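Local coordinates for uncharacterized protein (Desulfotomaculum acetoxidans, PDB 3U4Y) that is of unknown function but folds as a seven-bladed beta-propeller related to the lactonase family, at residues 97-111 against 121-135. Numbering follows the deposited sequence.
Sequences FAVTVTGLNHPFNMQ and ISTIPIPYDAVGIAI
Ile126 plugs the seam between Met110 and Thr102, a worked example of one branched side chain filling the step between sheets. Its CG2 methyl lies 3.6 Å from CB of Met110, while CD1, at about a right angle to it, reaches CG2 of Thr102 at 3.7 Å. That span depends on CG1 sitting between backbone N and carbonyl carbon (chi1 64°), also packing on CB of Phe108. Cut back to an alanine, it would lose both branches, which is likely to leave a gap between Met110 and Thr102. In this beta-propeller, segment 121-135 passes from the outermost strand of one four-stranded blade to the innermost of the next. Within the first blade, strand 121-125 pairs antiparallel with 109-111, Met110 N bonding Ile124 O at 2.7 Å and Ile124 N returning to Met110 O. Just beyond, Ile126 N donates a straight hydrogen bond to Phe108 O from above the carbonyl plane. Strand 130-135 packs its side chains against the blade's face: Ile133 CD1 sits in the corner formed by Val99 CG1, at 3.4 Å, and selenomethionine CE of Met110, at 4.0 Å. Val101 CG2 lies against Ile133 CB, and Ile135 CD1 meets Val99 CG2 at 3.8 Å.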
# COMPACT_ATOMS: atom_id res chain seq x y z
N PHE A 97 -15.14 1.32 -4.67
CA PHE A 97 -14.81 0.01 -4.08
C PHE A 97 -13.44 -0.07 -3.42
O PHE A 97 -12.51 0.63 -3.80
CB PHE A 97 -14.84 -1.09 -5.13
CG PHE A 97 -16.15 -1.25 -5.79
CD1 PHE A 97 -17.18 -1.89 -5.14
CD2 PHE A 97 -16.36 -0.75 -7.05
CE1 PHE A 97 -18.39 -2.03 -5.75
CE2 PHE A 97 -17.57 -0.89 -7.67
CZ PHE A 97 -18.59 -1.53 -7.03
N ALA A 98 -13.34 -0.97 -2.45
CA ALA A 98 -12.08 -1.29 -1.79
C ALA A 98 -11.81 -2.73 -2.10
O ALA A 98 -12.73 -3.54 -2.06
CB ALA A 98 -12.19 -1.10 -0.30
N VAL A 99 -10.56 -3.06 -2.42
CA VAL A 99 -10.22 -4.45 -2.75
C VAL A 99 -9.12 -4.98 -1.85
O VAL A 99 -8.12 -4.29 -1.59
CB VAL A 99 -9.83 -4.62 -4.21
CG1 VAL A 99 -9.57 -6.06 -4.47
CG2 VAL A 99 -10.94 -4.15 -5.11
N THR A 100 -9.31 -6.21 -1.39
CA THR A 100 -8.45 -6.79 -0.37
C THR A 100 -7.85 -8.11 -0.78
O THR A 100 -8.47 -8.92 -1.47
CB THR A 100 -9.23 -7.05 0.92
OG1 THR A 100 -10.30 -6.11 1.01
CG2 THR A 100 -8.32 -6.90 2.11
N VAL A 101 -6.64 -8.33 -0.33
CA VAL A 101 -5.95 -9.55 -0.65
C VAL A 101 -5.65 -10.32 0.64
O VAL A 101 -5.68 -9.76 1.74
CB VAL A 101 -4.69 -9.22 -1.49
CG1 VAL A 101 -3.46 -10.01 -1.03
CG2 VAL A 101 -5.00 -9.44 -2.95
N THR A 102 -5.40 -11.61 0.51
CA THR A 102 -5.24 -12.49 1.65
C THR A 102 -4.11 -12.10 2.60
O THR A 102 -3.15 -11.44 2.20
CB THR A 102 -4.99 -13.91 1.20
OG1 THR A 102 -5.21 -14.81 2.30
CG2 THR A 102 -3.57 -14.03 0.70
N GLY A 103 -4.26 -12.53 3.86
CA GLY A 103 -3.23 -12.44 4.87
C GLY A 103 -2.75 -13.84 5.25
O GLY A 103 -2.78 -14.76 4.43
N LEU A 104 -2.32 -14.02 6.49
CA LEU A 104 -1.72 -15.29 6.90
C LEU A 104 -2.67 -16.49 6.87
O LEU A 104 -2.32 -17.54 6.33
CB LEU A 104 -1.09 -15.17 8.29
CG LEU A 104 0.16 -16.00 8.59
CD1 LEU A 104 0.17 -16.39 10.05
CD2 LEU A 104 0.26 -17.23 7.71
N ASN A 105 -3.86 -16.37 7.45
CA ASN A 105 -4.70 -17.57 7.52
C ASN A 105 -5.53 -17.79 6.28
O ASN A 105 -5.93 -16.83 5.62
CB ASN A 105 -5.55 -17.64 8.80
CG ASN A 105 -6.10 -16.30 9.19
OD1 ASN A 105 -5.34 -15.37 9.48
ND2 ASN A 105 -7.43 -16.18 9.22
N HIS A 106 -5.76 -19.05 5.96
CA HIS A 106 -6.45 -19.39 4.73
C HIS A 106 -7.94 -19.45 5.03
O HIS A 106 -8.34 -19.33 6.18
CB HIS A 106 -5.93 -20.72 4.18
CG HIS A 106 -6.37 -21.91 4.96
ND1 HIS A 106 -6.06 -22.09 6.29
CD2 HIS A 106 -7.12 -22.99 4.60
CE1 HIS A 106 -6.59 -23.22 6.72
NE2 HIS A 106 -7.24 -23.78 5.72
N PRO A 107 -8.78 -19.63 4.01
CA PRO A 107 -8.42 -19.71 2.59
C PRO A 107 -7.88 -18.39 2.05
O PRO A 107 -7.86 -17.38 2.76
CB PRO A 107 -9.73 -20.07 1.91
CG PRO A 107 -10.80 -19.71 2.89
CD PRO A 107 -10.20 -19.96 4.23
N PHE A 108 -7.44 -18.41 0.80
CA PHE A 108 -6.82 -17.24 0.21
C PHE A 108 -7.75 -16.66 -0.83
O PHE A 108 -8.00 -17.26 -1.87
CB PHE A 108 -5.46 -17.61 -0.39
CG PHE A 108 -4.57 -18.39 0.57
CD1 PHE A 108 -4.24 -19.72 0.31
CD2 PHE A 108 -4.11 -17.80 1.75
CE1 PHE A 108 -3.45 -20.44 1.20
CE2 PHE A 108 -3.31 -18.50 2.64
CZ PHE A 108 -2.98 -19.83 2.37
N ASN A 109 -8.31 -15.49 -0.51
CA ASN A 109 -9.23 -14.86 -1.43
C ASN A 109 -8.95 -13.39 -1.66
O ASN A 109 -8.39 -12.70 -0.81
CB ASN A 109 -10.65 -14.96 -0.91
CG ASN A 109 -11.13 -16.36 -0.83
OD1 ASN A 109 -11.44 -16.98 -1.83
ND2 ASN A 109 -11.23 -16.86 0.39
N MSE A 110 -9.39 -12.92 -2.82
CA MSE A 110 -9.46 -11.51 -3.08
C MSE A 110 -10.91 -11.08 -2.92
O MSE A 110 -11.81 -11.76 -3.38
CB MSE A 110 -8.97 -11.21 -4.49
CG MSE A 110 -9.34 -9.82 -4.98
SE MSE A 110 -8.61 -9.43 -6.73
CE MSE A 110 -6.74 -9.54 -6.20
N GLN A 111 -11.14 -9.95 -2.26
CA GLN A 111 -12.48 -9.54 -1.90
C GLN A 111 -12.67 -8.06 -2.17
O GLN A 111 -11.81 -7.26 -1.80
CB GLN A 111 -12.73 -9.78 -0.41
CG GLN A 111 -12.41 -11.18 0.08
CD GLN A 111 -12.97 -11.42 1.47
OE1 GLN A 111 -14.14 -11.75 1.62
NE2 GLN A 111 -12.14 -11.23 2.49
N ILE A 121 -18.99 -7.61 -2.06
CA ILE A 121 -19.68 -7.77 -3.33
C ILE A 121 -19.21 -9.02 -4.03
O ILE A 121 -20.01 -9.77 -4.56
CB ILE A 121 -19.44 -6.55 -4.26
CG1 ILE A 121 -20.25 -5.35 -3.78
CG2 ILE A 121 -19.80 -6.88 -5.69
CD1 ILE A 121 -20.89 -4.56 -4.91
N SER A 122 -17.90 -9.23 -4.03
CA SER A 122 -17.36 -10.39 -4.73
C SER A 122 -16.21 -11.02 -3.98
O SER A 122 -15.46 -10.35 -3.26
CB SER A 122 -16.92 -10.04 -6.15
OG SER A 122 -16.55 -11.22 -6.86
N THR A 123 -16.08 -12.32 -4.18
CA THR A 123 -14.99 -13.06 -3.59
C THR A 123 -14.49 -14.07 -4.60
O THR A 123 -15.27 -14.79 -5.22
CB THR A 123 -15.45 -13.74 -2.30
OG1 THR A 123 -16.06 -12.76 -1.44
CG2 THR A 123 -14.28 -14.38 -1.59
N ILE A 124 -13.18 -14.09 -4.80
CA ILE A 124 -12.56 -15.10 -5.64
C ILE A 124 -11.27 -15.59 -4.99
O ILE A 124 -10.59 -14.84 -4.27
CB ILE A 124 -12.33 -14.61 -7.10
CG1 ILE A 124 -11.24 -13.54 -7.20
CG2 ILE A 124 -13.64 -14.10 -7.72
CD1 ILE A 124 -10.87 -13.23 -8.61
N PRO A 125 -10.93 -16.85 -5.24
CA PRO A 125 -9.72 -17.48 -4.70
C PRO A 125 -8.46 -17.02 -5.42
O PRO A 125 -8.43 -16.82 -6.65
CB PRO A 125 -9.97 -18.96 -4.96
CG PRO A 125 -10.73 -18.95 -6.23
CD PRO A 125 -11.63 -17.74 -6.18
N ILE A 126 -7.41 -16.86 -4.63
CA ILE A 126 -6.11 -16.47 -5.14
C ILE A 126 -5.09 -17.51 -4.67
O ILE A 126 -5.36 -18.26 -3.73
CB ILE A 126 -5.78 -15.04 -4.65
CG1 ILE A 126 -5.65 -14.99 -3.14
CG2 ILE A 126 -6.91 -14.10 -5.04
CD1 ILE A 126 -5.14 -13.68 -2.62
N PRO A 127 -3.94 -17.58 -5.34
CA PRO A 127 -2.96 -18.63 -5.01
C PRO A 127 -2.36 -18.44 -3.64
O PRO A 127 -2.36 -17.34 -3.11
CB PRO A 127 -1.87 -18.44 -6.07
CG PRO A 127 -2.51 -17.68 -7.15
CD PRO A 127 -3.51 -16.79 -6.50
N TYR A 128 -1.82 -19.53 -3.10
CA TYR A 128 -1.16 -19.59 -1.81
C TYR A 128 -0.08 -18.53 -1.55
O TYR A 128 0.05 -18.05 -0.43
CB TYR A 128 -0.55 -20.98 -1.61
CG TYR A 128 0.68 -21.22 -2.43
CD1 TYR A 128 1.94 -21.13 -1.86
CD2 TYR A 128 0.59 -21.50 -3.77
CE1 TYR A 128 3.08 -21.33 -2.60
CE2 TYR A 128 1.73 -21.69 -4.54
CZ TYR A 128 2.97 -21.61 -3.96
OH TYR A 128 4.10 -21.81 -4.72
N ASP A 129 0.68 -18.16 -2.57
CA ASP A 129 1.85 -17.29 -2.39
C ASP A 129 1.55 -15.83 -2.62
O ASP A 129 2.48 -15.04 -2.74
CB ASP A 129 3.01 -17.71 -3.30
CG ASP A 129 2.58 -17.89 -4.74
OD1 ASP A 129 1.37 -18.04 -5.01
OD2 ASP A 129 3.46 -17.91 -5.61
N ALA A 130 0.27 -15.50 -2.66
CA ALA A 130 -0.22 -14.16 -3.00
C ALA A 130 0.01 -13.10 -1.91
O ALA A 130 -0.52 -13.23 -0.81
CB ALA A 130 -1.67 -14.26 -3.31
N VAL A 131 0.79 -12.07 -2.21
CA VAL A 131 0.89 -10.89 -1.35
C VAL A 131 0.93 -9.59 -2.16
O VAL A 131 1.41 -9.56 -3.29
CB VAL A 131 2.11 -10.92 -0.40
CG1 VAL A 131 2.15 -12.24 0.32
CG2 VAL A 131 3.39 -10.71 -1.15
N GLY A 132 0.42 -8.52 -1.56
CA GLY A 132 0.37 -7.23 -2.21
C GLY A 132 -0.77 -7.09 -3.19
O GLY A 132 -1.14 -8.05 -3.87
N ILE A 133 -1.34 -5.89 -3.24
CA ILE A 133 -2.35 -5.56 -4.25
C ILE A 133 -2.14 -4.13 -4.75
O ILE A 133 -1.61 -3.26 -4.04
CB ILE A 133 -3.81 -5.78 -3.76
CG1 ILE A 133 -4.79 -5.72 -4.92
CG2 ILE A 133 -4.22 -4.75 -2.75
CD1 ILE A 133 -6.21 -5.97 -4.50
N ALA A 134 -2.53 -3.93 -6.00
CA ALA A 134 -2.46 -2.62 -6.62
C ALA A 134 -3.55 -2.52 -7.68
O ALA A 134 -3.73 -3.42 -8.50
CB ALA A 134 -1.09 -2.40 -7.22
N ILE A 135 -4.29 -1.41 -7.63
CA ILE A 135 -5.30 -1.14 -8.65
C ILE A 135 -4.87 0.03 -9.53
O ILE A 135 -4.46 1.08 -9.03
CB ILE A 135 -6.66 -0.84 -7.99
CG1 ILE A 135 -7.02 -1.99 -7.03
CG2 ILE A 135 -7.75 -0.64 -9.03
CD1 ILE A 135 -8.24 -1.74 -6.18